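Local atomic coordinates of effector EagT6 (PDB entry 1TU1), a protein that plays an essential role in delivering the toxin Tse6 to target cells, acting as a homodimer in loading Tse6 onto VgrG1a. Residues W19-I24 and I42-S47; F27-S32 and P126-A131; R36-V41 and L118-A123; L89-Q94 and L102-I107. All blocks are in the same frame, centred on the assembly; numbering follows the deposited sequence.

Contact 1 of 4, residues W19-I24 and I42-S47; sequences WQDQSI and ISRDAS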
loop_
_atom_site.group_PDB
_atom_site.type_symbol
_atom_site.label_atom_id
_atom_site.label_comp_id
_atom_site.label_asym_id
_atom_site.label_seq_id
_atom_site.Cartn_x
_atom_site.Cartn_y
_atom_site.Cartn_z
ATOM N N TRP A 19 -1.566 1.662 15.730
ATOM C CA TRP A 19 -1.476 0.830 14.516
ATOM C C TRP A 19 -0.141 1.028 13.796
ATOM O O TRP A 19 0.337 2.151 13.672
ATOM C CB TRP A 19 -2.611 1.154 13.535
ATOM C CG TRP A 19 -3.986 0.763 14.015
ATOM C CD1 TRP A 19 -4.350 0.358 15.267
ATOM C CD2 TRP A 19 -5.189 0.737 13.224
ATOM N NE1 TRP A 19 -5.697 0.080 15.302
ATOM C CE2 TRP A 19 -6.244 0.319 14.070
ATOM C CE3 TRP A 19 -5.481 1.038 11.896
ATOM C CZ2 TRP A 19 -7.561 0.175 13.627
ATOM C CZ3 TRP A 19 -6.827 0.907 11.455
ATOM C CH2 TRP A 19 -7.830 0.475 12.327
ATOM N N GLN A 20 0.417 -0.055 13.272
ATOM C CA GLN A 20 1.692 -0.008 12.583
ATOM C C GLN A 20 1.454 0.006 11.070
ATOM O O GLN A 20 0.848 -0.891 10.528
ATOM C CB GLN A 20 2.535 -1.221 12.976
ATOM C CG GLN A 20 3.822 -1.383 12.210
ATOM C CD GLN A 20 4.513 -2.692 12.515
ATOM O OE1 GLN A 20 4.550 -3.118 13.670
ATOM N NE2 GLN A 20 5.058 -3.334 11.490
ATOM N N ASP A 21 1.961 1.038 10.418
ATOM C CA ASP A 21 1.757 1.256 8.983
ATOM C C ASP A 21 2.738 0.476 8.131
ATOM O O ASP A 21 3.932 0.611 8.308
ATOM C CB ASP A 21 1.888 2.749 8.708
ATOM C CG ASP A 21 1.719 3.101 7.253
ATOM O OD1 ASP A 21 1.147 2.308 6.474
ATOM O OD2 ASP A 21 2.143 4.186 6.821
ATOM N N GLN A 22 2.219 -0.337 7.204
ATOM C CA GLN A 22 3.009 -1.179 6.299
ATOM C C GLN A 22 2.583 -0.925 4.829
ATOM O O GLN A 22 2.780 -1.762 3.957
ATOM C CB GLN A 22 2.841 -2.667 6.667
ATOM C CG GLN A 22 3.175 -2.964 8.145
ATOM C CD GLN A 22 3.107 -4.438 8.557
ATOM O OE1 GLN A 22 3.511 -4.777 9.684
ATOM N NE2 GLN A 22 2.576 -5.299 7.690
ATOM N N SER A 23 1.998 0.233 4.594
ATOM C CA SER A 23 1.391 0.562 3.311
ATOM C C SER A 23 2.407 0.533 2.147
ATOM O O SER A 23 3.547 0.931 2.307
ATOM C CB SER A 23 0.742 1.936 3.400
ATOM O OG SER A 23 -0.353 1.871 4.287
ATOM N N ILE A 24 1.969 0.048 0.991
ATOM C CA ILE A 24 2.795 0.057 -0.214
ATOM C C ILE A 24 1.991 0.600 -1.405
ATOM O O ILE A 24 0.885 0.121 -1.712
ATOM C CB ILE A 24 3.304 -1.383 -0.492
ATOM C CG1 ILE A 24 4.053 -1.955 0.722
ATOM C CG2 ILE A 24 4.248 -1.426 -1.673
ATOM C CD1 ILE A 24 4.243 -3.438 0.663
ATOM N N ILE A 42 6.284 2.488 -3.728
ATOM C CA ILE A 42 6.561 3.381 -2.601
ATOM C C ILE A 42 6.277 2.624 -1.336
ATOM O O ILE A 42 5.149 2.099 -1.152
ATOM C CB ILE A 42 5.702 4.630 -2.666
ATOM C CG1 ILE A 42 5.827 5.294 -4.050
ATOM C CG2 ILE A 42 6.118 5.627 -1.540
ATOM C CD1 ILE A 42 4.869 6.457 -4.235
ATOM N N SER A 43 7.287 2.564 -0.477
ATOM C CA SER A 43 7.229 1.876 0.799
ATOM C C SER A 43 7.719 2.830 1.919
ATOM O O SER A 43 8.128 3.958 1.633
ATOM C CB SER A 43 8.042 0.594 0.770
ATOM O OG SER A 43 9.406 0.844 0.488
ATOM N N ARG A 44 7.523 2.408 3.167
ATOM C CA ARG A 44 7.882 3.185 4.360
ATOM C C ARG A 44 8.763 2.333 5.264
ATOM O O ARG A 44 8.570 1.117 5.371
ATOM C CB ARG A 44 6.645 3.565 5.178
ATOM C CG ARG A 44 5.691 4.508 4.498
ATOM C CD ARG A 44 4.644 3.788 3.639
ATOM N NE ARG A 44 3.818 4.757 2.947
ATOM C CZ ARG A 44 3.302 4.649 1.735
ATOM N NH1 ARG A 44 3.530 3.579 0.987
ATOM N NH2 ARG A 44 2.560 5.670 1.282
ATOM N N ASP A 45 9.694 2.989 5.979
ATOM C CA ASP A 45 10.587 2.284 6.896
ATOM C C ASP A 45 10.716 3.152 8.161
ATOM O O ASP A 45 11.348 4.198 8.127
ATOM C CB ASP A 45 11.931 2.061 6.200
ATOM C CG ASP A 45 12.932 1.221 7.031
ATOM O OD1 ASP A 45 12.688 0.926 8.216
ATOM O OD2 ASP A 45 14.006 0.817 6.529
ATOM N N ALA A 46 10.090 2.704 9.249
ATOM C CA ALA A 46 10.086 3.435 10.512
ATOM C C ALA A 46 11.254 3.050 11.454
ATOM O O ALA A 46 11.244 3.408 12.634
ATOM C CB ALA A 46 8.764 3.255 11.209
ATOM N N SER A 47 12.252 2.364 10.923
ATOM C CA SER A 47 13.369 1.848 11.725
ATOM C C SER A 47 14.517 2.865 11.945
ATOM O O SER A 47 15.487 2.551 12.640
ATOM C CB SER A 47 13.944 0.579 11.088
ATOM O OG SER A 47 14.660 0.854 9.890
HETATM O O HOH W 1 6.340 -0.050 6.753
HETATM O O HOH W 2 5.761 0.131 3.792
#
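Arg44 reaches across from strand 38-45 to the backbone of Ser23 and Ile24, these three residues burying most of the surface. Its chain bends at chi2 (88°), which turns the guanidinium back along its own strand, beside Ser23 and Ile24. NH1 then gives a weak bond to Ser23 O at 3.0 Å (N-H...O angle 130°). Ser23 CB lies over one guanidinium face, toward its rim. A long side chain suits this place because the same group also forms a salt bridge with Glu10 of the second subunit. Asp21 OD2 stands 4.3 Å from Arg44 NE, well out of the guanidinium plane, adding charge attraction only. Asp21 OD1 instead takes the Ser23 hydroxyl on its syn side and Ser23 N from above the carboxylate plane. Ile24 packs through its backbone and branch: its CA makes a CH...O contact of 3.3 Å with Ile42 O, while CG2 rests near the same oxygen. Two waters bridge the backbones, one joining Ser23 O to Arg44 N, the other Asp21 O to Arg44 O. The bond from Ser23 N to Asp21 OD1 makes an Asx turn, ending a strand that pairs with the second subunit at the dimer interface.

Contact 2 of 4, residues F27-S32 and P126-A131; sequences FKLPAS and PHHEPA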
loop_
_atom_site.group_PDB
_atom_site.type_symbol
_atom_site.label_atom_id
_atom_site.label_comp_id
_atom_site.label_asym_id
_atom_site.label_seq_id
_atom_site.Cartn_x
_atom_site.Cartn_y
_atom_site.Cartn_z
ATOM N N PHE A 27 2.843 0.754 -8.647
ATOM C CA PHE A 27 2.556 1.187 -10.020
ATOM C C PHE A 27 3.321 0.312 -11.016
ATOM O O PHE A 27 4.492 0.011 -10.824
ATOM C CB PHE A 27 2.897 2.658 -10.216
ATOM C CG PHE A 27 2.160 3.554 -9.299
ATOM C CD1 PHE A 27 0.880 3.966 -9.597
ATOM C CD2 PHE A 27 2.732 3.951 -8.079
ATOM C CE1 PHE A 27 0.181 4.783 -8.742
ATOM C CE2 PHE A 27 2.035 4.766 -7.229
ATOM C CZ PHE A 27 0.773 5.185 -7.545
ATOM N N LYS A 28 2.626 -0.174 -12.044
ATOM C CA LYS A 28 3.266 -0.953 -13.086
ATOM C C LYS A 28 3.393 -0.075 -14.322
ATOM O O LYS A 28 2.411 0.472 -14.789
ATOM C CB LYS A 28 2.460 -2.211 -13.426
ATOM C CG LYS A 28 2.203 -3.122 -12.223
ATOM C CD LYS A 28 3.492 -3.522 -11.553
ATOM C CE LYS A 28 3.274 -4.571 -10.481
ATOM N NZ LYS A 28 2.771 -5.834 -11.064
ATOM N N LEU A 29 4.615 0.046 -14.813
ATOM C CA LEU A 29 4.942 0.829 -16.007
ATOM C C LEU A 29 4.806 -0.111 -17.209
ATOM O O LEU A 29 5.545 -1.064 -17.296
ATOM C CB LEU A 29 6.371 1.355 -15.946
ATOM C CG LEU A 29 6.642 2.530 -14.999
ATOM C CD1 LEU A 29 6.625 2.056 -13.523
ATOM C CD2 LEU A 29 7.978 3.191 -15.348
ATOM N N PRO A 30 3.892 0.175 -18.129
ATOM C CA PRO A 30 3.540 -0.773 -19.203
ATOM C C PRO A 30 4.716 -1.233 -20.049
ATOM O O PRO A 30 5.621 -0.445 -20.338
ATOM C CB PRO A 30 2.546 0.013 -20.077
ATOM C CG PRO A 30 2.643 1.455 -19.647
ATOM C CD PRO A 30 3.138 1.437 -18.227
ATOM N N ALA A 31 4.714 -2.512 -20.419
ATOM C CA ALA A 31 5.625 -3.014 -21.451
ATOM C C ALA A 31 5.467 -2.190 -22.729
ATOM O O ALA A 31 4.419 -1.602 -22.975
ATOM C CB ALA A 31 5.353 -4.471 -21.752
ATOM N N SER A 32 6.514 -2.176 -23.535
ATOM C CA SER A 32 6.522 -1.439 -24.799
ATOM C C SER A 32 7.587 -2.029 -25.709
ATOM O O SER A 32 8.777 -1.901 -25.438
ATOM C CB SER A 32 6.813 0.035 -24.546
ATOM O OG SER A 32 6.614 0.807 -25.716
ATOM N N PRO A 126 17.052 1.613 -19.556
ATOM C CA PRO A 126 17.048 2.812 -20.413
ATOM C C PRO A 126 15.680 3.167 -20.960
ATOM O O PRO A 126 15.402 4.336 -21.197
ATOM C CB PRO A 126 18.011 2.434 -21.558
ATOM C CG PRO A 126 18.873 1.401 -20.976
ATOM C CD PRO A 126 17.975 0.586 -20.070
ATOM N N HIS A 127 14.829 2.175 -21.181
ATOM C CA HIS A 127 13.500 2.447 -21.702
ATOM C C HIS A 127 12.596 3.100 -20.648
ATOM O O HIS A 127 11.822 4.007 -20.947
ATOM C CB HIS A 127 12.851 1.158 -22.206
ATOM C CG HIS A 127 11.440 1.357 -22.630
ATOM N ND1 HIS A 127 10.390 1.328 -21.739
ATOM C CD2 HIS A 127 10.907 1.665 -23.832
ATOM C CE1 HIS A 127 9.266 1.585 -22.381
ATOM N NE2 HIS A 127 9.552 1.796 -23.653
ATOM N N HIS A 128 12.683 2.625 -19.414
ATOM C CA HIS A 128 11.784 3.099 -18.351
ATOM C C HIS A 128 12.263 4.389 -17.645
ATOM O O HIS A 128 11.470 5.103 -17.025
ATOM C CB HIS A 128 11.570 1.975 -17.338
ATOM C CG HIS A 128 10.706 0.874 -17.861
ATOM N ND1 HIS A 128 9.413 1.086 -18.284
ATOM C CD2 HIS A 128 10.958 -0.439 -18.056
ATOM C CE1 HIS A 128 8.901 -0.056 -18.706
ATOM N NE2 HIS A 128 9.810 -1.001 -18.563
ATOM N N GLU A 129 13.548 4.681 -17.778
ATOM C CA GLU A 129 14.203 5.761 -17.036
ATOM C C GLU A 129 13.541 7.115 -17.203
ATOM O O GLU A 129 13.315 7.798 -16.215
ATOM C CB GLU A 129 15.679 5.820 -17.404
ATOM C CG GLU A 129 16.548 6.642 -16.472
ATOM C CD GLU A 129 18.028 6.371 -16.676
ATOM O OE1 GLU A 129 18.384 5.235 -17.071
ATOM O OE2 GLU A 129 18.839 7.304 -16.441
ATOM N N PRO A 130 13.209 7.534 -18.419
ATOM C CA PRO A 130 12.572 8.839 -18.607
ATOM C C PRO A 130 11.295 9.053 -17.784
ATOM O O PRO A 130 11.136 10.114 -17.158
ATOM C CB PRO A 130 12.264 8.856 -20.110
ATOM C CG PRO A 130 13.297 7.960 -20.692
ATOM C CD PRO A 130 13.441 6.862 -19.711
ATOM N N ALA A 131 10.386 8.078 -17.806
ATOM C CA ALA A 131 9.125 8.198 -17.084
ATOM C C ALA A 131 9.371 8.154 -15.566
ATOM O O ALA A 131 8.781 8.916 -14.841
ATOM C CB ALA A 131 8.168 7.088 -17.487
#
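The end of strand 25-29 and the loop after it run past the helix at a distance, Leu29 and His128 being closest with 7.6 Å between their CA atoms, so side chains must bridge the gap. The side chains of these two pass alongside, pointing opposite ways, bringing Leu29 CB to 3.8 Å from His128 ND1 and laying the CD2 methyl beside the same nitrogen. His128 has its CG beside the backbone N (chi1 -72°), and from there the ring extends to the loop, where CE1 meets Pro30 O at 3.7 Å, at the ring edge. Its NE2 is hydrogen-bonded to Arg36 O, so the imidazole is both a packing surface and a polar link to the loop that leads into strand 38-45. This is helix-on-sheet packing of an alpha+beta fold: helix 125-137 covers one face of the antiparallel sheet near strand 25-29, the outermost within this chain. Leucine suits that buried strand end, and its CD2 also approaches Ala131 CB at 4.4 Å, where a small methyl lets the helix come near. Farther out and more exposed, His127 stretches its ring toward the loop with CG anti to the backbone N, chi1 175°, and NE2 comes within 3.4 Å of Ser32 CB. Its ND1 lies 3.6 Å above the His128 ring plane. On the strand's other edge, Phe27 and Lys28 pair with a strand of the second subunit.

Contact 3 of 4, residues R36-V41 and L118-A123; sequences REASFV and LTTTPA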
loop_
_atom_site.group_PDB
_atom_site.type_symbol
_atom_site.label_atom_id
_atom_site.label_comp_id
_atom_site.label_asym_id
_atom_site.label_seq_id
_atom_site.Cartn_x
_atom_site.Cartn_y
_atom_site.Cartn_z
ATOM N N ARG A 36 10.004 -5.112 -21.103
ATOM C CA ARG A 36 8.948 -5.663 -20.262
ATOM C C ARG A 36 8.404 -4.628 -19.258
ATOM O O ARG A 36 8.966 -3.541 -19.066
ATOM C CB ARG A 36 9.434 -6.903 -19.504
ATOM C CG ARG A 36 10.141 -7.959 -20.353
ATOM C CD ARG A 36 9.345 -8.470 -21.549
ATOM N NE ARG A 36 9.926 -9.698 -22.109
ATOM C CZ ARG A 36 9.497 -10.306 -23.217
ATOM N NH1 ARG A 36 8.462 -9.831 -23.902
ATOM N NH2 ARG A 36 10.100 -11.411 -23.636
ATOM N N GLU A 37 7.274 -4.975 -18.657
ATOM C CA GLU A 37 6.657 -4.148 -17.640
ATOM C C GLU A 37 7.613 -3.998 -16.465
ATOM O O GLU A 37 8.211 -4.950 -16.038
ATOM C CB GLU A 37 5.363 -4.808 -17.159
ATOM C CG GLU A 37 4.488 -3.940 -16.286
ATOM C CD GLU A 37 3.107 -4.543 -16.073
ATOM O OE1 GLU A 37 2.987 -5.388 -15.184
ATOM O OE2 GLU A 37 2.154 -4.154 -16.773
ATOM N N ALA A 38 7.751 -2.784 -15.969
ATOM C CA ALA A 38 8.516 -2.506 -14.737
ATOM C C ALA A 38 7.571 -2.143 -13.594
ATOM O O ALA A 38 6.383 -1.937 -13.801
ATOM C CB ALA A 38 9.453 -1.347 -14.988
ATOM N N SER A 39 8.110 -2.076 -12.382
ATOM C CA SER A 39 7.321 -1.641 -11.235
ATOM C C SER A 39 7.975 -0.450 -10.547
ATOM O O SER A 39 9.207 -0.356 -10.487
ATOM C CB SER A 39 7.091 -2.778 -10.259
ATOM O OG SER A 39 8.255 -3.191 -9.589
ATOM N N PHE A 40 7.134 0.430 -10.022
ATOM C CA PHE A 40 7.561 1.587 -9.228
ATOM C C PHE A 40 6.736 1.500 -7.953
ATOM O O PHE A 40 5.502 1.604 -8.000
ATOM C CB PHE A 40 7.276 2.870 -9.966
ATOM C CG PHE A 40 7.598 4.118 -9.190
ATOM C CD1 PHE A 40 8.909 4.425 -8.868
ATOM C CD2 PHE A 40 6.569 4.961 -8.734
ATOM C CE1 PHE A 40 9.221 5.599 -8.157
ATOM C CE2 PHE A 40 6.860 6.136 -8.005
ATOM C CZ PHE A 40 8.189 6.445 -7.705
ATOM N N VAL A 41 7.425 1.304 -6.831
ATOM C CA VAL A 41 6.792 0.970 -5.567
ATOM C C VAL A 41 7.243 1.970 -4.476
ATOM O O VAL A 41 8.429 2.267 -4.352
ATOM C CB VAL A 41 7.155 -0.453 -5.156
ATOM C CG1 VAL A 41 6.749 -0.749 -3.733
ATOM C CG2 VAL A 41 6.552 -1.473 -6.121
ATOM N N LEU A 118 12.250 1.705 -8.302
ATOM C CA LEU A 118 12.000 1.239 -9.674
ATOM C C LEU A 118 12.701 -0.105 -9.836
ATOM O O LEU A 118 13.896 -0.221 -9.563
ATOM C CB LEU A 118 12.549 2.233 -10.690
ATOM C CG LEU A 118 12.411 1.829 -12.184
ATOM C CD1 LEU A 118 10.981 1.981 -12.639
ATOM C CD2 LEU A 118 13.314 2.696 -13.030
ATOM N N THR A 119 11.968 -1.117 -10.289
ATOM C CA THR A 119 12.529 -2.409 -10.530
ATOM C C THR A 119 12.334 -2.785 -11.988
ATOM O O THR A 119 11.218 -2.779 -12.500
ATOM C CB THR A 119 11.864 -3.445 -9.657
ATOM O OG1 THR A 119 12.030 -3.107 -8.280
ATOM C CG2 THR A 119 12.561 -4.800 -9.809
ATOM N N THR A 120 13.434 -3.121 -12.642
ATOM C CA THR A 120 13.421 -3.509 -14.049
ATOM C C THR A 120 14.582 -4.474 -14.261
ATOM O O THR A 120 15.150 -4.965 -13.297
ATOM C CB THR A 120 13.511 -2.255 -14.919
ATOM O OG1 THR A 120 13.272 -2.585 -16.286
ATOM C CG2 THR A 120 14.931 -1.667 -14.915
ATOM N N THR A 121 14.893 -4.801 -15.511
ATOM C CA THR A 121 16.102 -5.572 -15.824
ATOM C C THR A 121 17.130 -4.588 -16.345
ATOM O O THR A 121 16.769 -3.510 -16.778
ATOM C CB THR A 121 15.840 -6.614 -16.938
ATOM O OG1 THR A 121 15.328 -5.946 -18.090
ATOM C CG2 THR A 121 14.746 -7.594 -16.549
ATOM N N PRO A 122 18.406 -4.960 -16.354
ATOM C CA PRO A 122 19.425 -4.081 -16.947
ATOM C C PRO A 122 19.095 -3.674 -18.382
ATOM O O PRO A 122 19.211 -2.496 -18.726
ATOM C CB PRO A 122 20.705 -4.908 -16.849
ATOM C CG PRO A 122 20.445 -5.878 -15.744
ATOM C CD PRO A 122 18.988 -6.191 -15.791
ATOM N N ALA A 123 18.612 -4.617 -19.188
ATOM C CA ALA A 123 18.229 -4.327 -20.574
ATOM C C ALA A 123 17.106 -3.301 -20.695
ATOM O O ALA A 123 17.066 -2.531 -21.654
ATOM C CB ALA A 123 17.842 -5.629 -21.313
HETATM O O HOH W 3 9.732 -1.868 -7.701
#
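Ser39 and Thr119 face each other as a hydrogen-bonded pair of neighbouring antiparallel strands in the central sheet. Ser39 N gives to Thr119 O at 3.2 Å, and Thr119 N returns a bond to Ser39 O at 2.9 Å; both are nearly straight, at 166°. Beside them Phe40 and Leu118 form a non-hydrogen-bonded pair, their side chains on the face covered by helix 125-137. That face is the tightly packed one. Leu118, with CG anti to its own N (chi1 177°), brings CD1 to 3.6 Å from Ser39 O and to 4.4 Å from Ala38 CB, while Trp132 of the helix lies against it. Alanine fits at 38 because its methyl must sit only 3.4 Å from Thr119 O, with Thr120 CB and His128 also packing beside it. The bulky Phe40 extends this apolar surface toward Met136 and, across the interface, Leu13 of the second subunit. On the other face the fit is looser and wetter. Ser39 and Thr119 are partly exposed, and their short hydroxyl-bearing side chains do not bond directly, their oxygens being 4.0 Å apart. A water spans them instead, lying 2.7 Å from Ser39 OG and equally far from Thr119 OG1.

Contact 4 of 4, residues L89-Q94 and L102-I107; sequences LDYQWQ and LRQVFI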
loop_
_atom_site.group_PDB
_atom_site.type_symbol
_atom_site.label_atom_id
_atom_site.label_comp_id
_atom_site.label_asym_id
_atom_site.label_seq_id
_atom_site.Cartn_x
_atom_site.Cartn_y
_atom_site.Cartn_z
ATOM N N LEU A 89 20.240 5.049 -4.740
ATOM C CA LEU A 89 21.127 3.929 -4.964
ATOM C C LEU A 89 20.689 3.168 -6.203
ATOM O O LEU A 89 19.584 2.590 -6.211
ATOM C CB LEU A 89 21.081 2.953 -3.809
ATOM C CG LEU A 89 21.516 3.448 -2.438
ATOM C CD1 LEU A 89 21.293 2.328 -1.470
ATOM C CD2 LEU A 89 22.997 3.892 -2.448
ATOM N N ASP A 90 21.541 3.175 -7.231
ATOM C CA ASP A 90 21.370 2.337 -8.411
ATOM C C ASP A 90 22.155 1.081 -8.198
ATOM O O ASP A 90 23.373 1.122 -8.018
ATOM C CB ASP A 90 21.863 3.041 -9.657
ATOM C CG ASP A 90 21.058 4.259 -9.971
ATOM O OD1 ASP A 90 19.862 4.292 -9.587
ATOM O OD2 ASP A 90 21.515 5.248 -10.570
ATOM N N TYR A 91 21.456 -0.047 -8.159
ATOM C CA TYR A 91 22.113 -1.319 -7.950
ATOM C C TYR A 91 21.413 -2.478 -8.635
ATOM O O TYR A 91 20.259 -2.366 -9.047
ATOM C CB TYR A 91 22.293 -1.605 -6.475
ATOM C CG TYR A 91 21.045 -1.810 -5.614
ATOM C CD1 TYR A 91 20.555 -3.094 -5.349
ATOM C CD2 TYR A 91 20.429 -0.731 -4.970
ATOM C CE1 TYR A 91 19.461 -3.293 -4.526
ATOM C CE2 TYR A 91 19.334 -0.912 -4.143
ATOM C CZ TYR A 91 18.849 -2.186 -3.918
ATOM O OH TYR A 91 17.769 -2.372 -3.087
ATOM N N GLN A 92 22.146 -3.580 -8.752
ATOM C CA GLN A 92 21.607 -4.821 -9.264
ATOM C C GLN A 92 21.805 -5.910 -8.239
ATOM O O GLN A 92 22.687 -5.811 -7.358
ATOM C CB GLN A 92 22.236 -5.184 -10.625
ATOM C CG GLN A 92 23.685 -5.734 -10.604
ATOM C CD GLN A 92 24.186 -6.145 -12.017
ATOM O OE1 GLN A 92 24.386 -5.293 -12.899
ATOM N NE2 GLN A 92 24.373 -7.450 -12.223
ATOM N N TRP A 93 20.947 -6.920 -8.311
ATOM C CA TRP A 93 21.177 -8.171 -7.614
ATOM C C TRP A 93 20.545 -9.343 -8.394
ATOM O O TRP A 93 19.850 -9.136 -9.393
ATOM C CB TRP A 93 20.671 -8.125 -6.171
ATOM C CG TRP A 93 19.187 -7.977 -6.023
ATOM C CD1 TRP A 93 18.431 -6.883 -6.366
ATOM C CD2 TRP A 93 18.271 -8.938 -5.483
ATOM N NE1 TRP A 93 17.108 -7.108 -6.066
ATOM C CE2 TRP A 93 16.979 -8.359 -5.525
ATOM C CE3 TRP A 93 18.401 -10.236 -4.982
ATOM C CZ2 TRP A 93 15.845 -9.029 -5.088
ATOM C CZ3 TRP A 93 17.254 -10.901 -4.535
ATOM C CH2 TRP A 93 16.000 -10.287 -4.592
ATOM N N GLN A 94 20.805 -10.557 -7.924
ATOM C CA GLN A 94 20.374 -11.767 -8.611
ATOM C C GLN A 94 19.250 -12.420 -7.838
ATOM O O GLN A 94 19.468 -13.055 -6.806
ATOM C CB GLN A 94 21.538 -12.761 -8.771
ATOM C CG GLN A 94 21.164 -14.058 -9.525
ATOM C CD GLN A 94 22.288 -15.099 -9.502
ATOM O OE1 GLN A 94 22.367 -15.927 -8.572
ATOM N NE2 GLN A 94 23.157 -15.053 -10.512
ATOM N N LEU A 102 17.732 -2.018 -10.027
ATOM C CA LEU A 102 16.957 -1.179 -9.120
ATOM C C LEU A 102 17.469 0.257 -9.086
ATOM O O LEU A 102 18.680 0.504 -9.083
ATOM C CB LEU A 102 17.017 -1.772 -7.721
ATOM C CG LEU A 102 15.890 -2.759 -7.408
ATOM C CD1 LEU A 102 15.991 -4.040 -8.253
ATOM C CD2 LEU A 102 15.916 -3.100 -5.955
ATOM N N ARG A 103 16.543 1.206 -9.078
ATOM C CA ARG A 103 16.834 2.585 -8.737
ATOM C C ARG A 103 15.950 2.926 -7.534
ATOM O O ARG A 103 14.723 3.078 -7.675
ATOM C CB ARG A 103 16.559 3.500 -9.918
ATOM C CG ARG A 103 17.263 3.028 -11.217
ATOM C CD ARG A 103 17.503 4.122 -12.225
ATOM N NE ARG A 103 18.582 5.018 -11.838
ATOM C CZ ARG A 103 18.968 6.074 -12.550
ATOM N NH1 ARG A 103 18.341 6.407 -13.664
ATOM N NH2 ARG A 103 19.959 6.845 -12.121
ATOM N N GLN A 104 16.587 3.003 -6.366
ATOM C CA GLN A 104 15.932 3.065 -5.064
ATOM C C GLN A 104 16.278 4.373 -4.338
ATOM O O GLN A 104 17.449 4.656 -4.078
ATOM C CB GLN A 104 16.355 1.861 -4.236
ATOM C CG GLN A 104 15.529 1.607 -2.998
ATOM C CD GLN A 104 15.722 0.221 -2.442
ATOM O OE1 GLN A 104 16.835 -0.165 -2.081
ATOM N NE2 GLN A 104 14.639 -0.555 -2.394
ATOM N N VAL A 105 15.275 5.198 -4.065
ATOM C CA VAL A 105 15.483 6.482 -3.406
ATOM C C VAL A 105 14.972 6.411 -1.957
ATOM O O VAL A 105 13.834 6.000 -1.694
ATOM C CB VAL A 105 14.786 7.598 -4.139
ATOM C CG1 VAL A 105 15.016 8.967 -3.438
ATOM C CG2 VAL A 105 15.250 7.674 -5.621
ATOM N N PHE A 106 15.826 6.792 -1.018
ATOM C CA PHE A 106 15.438 6.867 0.378
ATOM C C PHE A 106 15.285 8.322 0.701
ATOM O O PHE A 106 16.215 9.110 0.462
ATOM C CB PHE A 106 16.516 6.248 1.248
ATOM C CG PHE A 106 16.768 4.812 0.973
ATOM C CD1 PHE A 106 16.193 3.839 1.773
ATOM C CD2 PHE A 106 17.578 4.414 -0.084
ATOM C CE1 PHE A 106 16.431 2.487 1.545
ATOM C CE2 PHE A 106 17.830 3.046 -0.323
ATOM C CZ PHE A 106 17.248 2.084 0.486
ATOM N N ILE A 107 14.107 8.709 1.203
ATOM C CA ILE A 107 13.833 10.098 1.526
ATOM C C ILE A 107 13.573 10.214 3.018
ATOM O O ILE A 107 12.612 9.663 3.537
ATOM C CB ILE A 107 12.620 10.656 0.749
ATOM C CG1 ILE A 107 12.753 10.379 -0.755
ATOM C CG2 ILE A 107 12.447 12.161 1.052
ATOM C CD1 ILE A 107 11.549 10.808 -1.556
#
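The Tyr91 ring carries Leu102 CB over the centre of one face, a CH-pi contact 4.2 Å from the centroid, and meets Gln104 OE1 at its edge. The ring gets there with CG between the backbone N and carbonyl carbon (chi1 65°), which folds it across the neighbouring strand. Its hydroxyl donates to Gln104 OE1 at 2.6 Å, approaching from above the amide's carbonyl plane, and Thr117 takes the amide nitrogen. Leu102 is the most covered residue: CD2 touches the phenol end of Tyr91, while CD1 sits 3.9 Å from Trp93 NE1 at the indole edge. Leu89 CD1 packs on Phe106 CE2, extending this side of the hairpin of strands 84-95 and 98-107. On the opposite face, Asp90 and Arg103 are a non-hydrogen-bonded pair. The guanidinium grips the carboxylate side-on: NE gives a straight bond of 2.7 Å to Asp90 OD1, in the guanidinium plane, and NH2 reaches OD2 at the same length with a bent 137° angle. Trp77 also binds OD2, and Glu129 takes NH1. Both charged residues are buried, so these several partners probably offset the cost of burying them and favour the ionised forms, while tying the hairpin to helix 125-137.

From the N terminus, contact 1 closes the first loop, where the far end of strand 38-45 returns to segment 19-24. Contact 2 begins inside that loop, at strand 25-29, and closes only at helix 125-137, so the two cross. Contact 3 starts from the near end of strand 38-45; it too crosses contact 1, but nests within contact 2. Contact 4 closes the short hairpin nested inside contact 3 and follows contact 1 in series. All reach the six-stranded sheet: contacts 3 and 4 join its strands, contact 2 fastens the helix, and contacts 1 and 2 both border the second subunit. Contact 2 touches both 3 and 4, and a probable bond from Leu118 N to Arg103 O links 3 with 4.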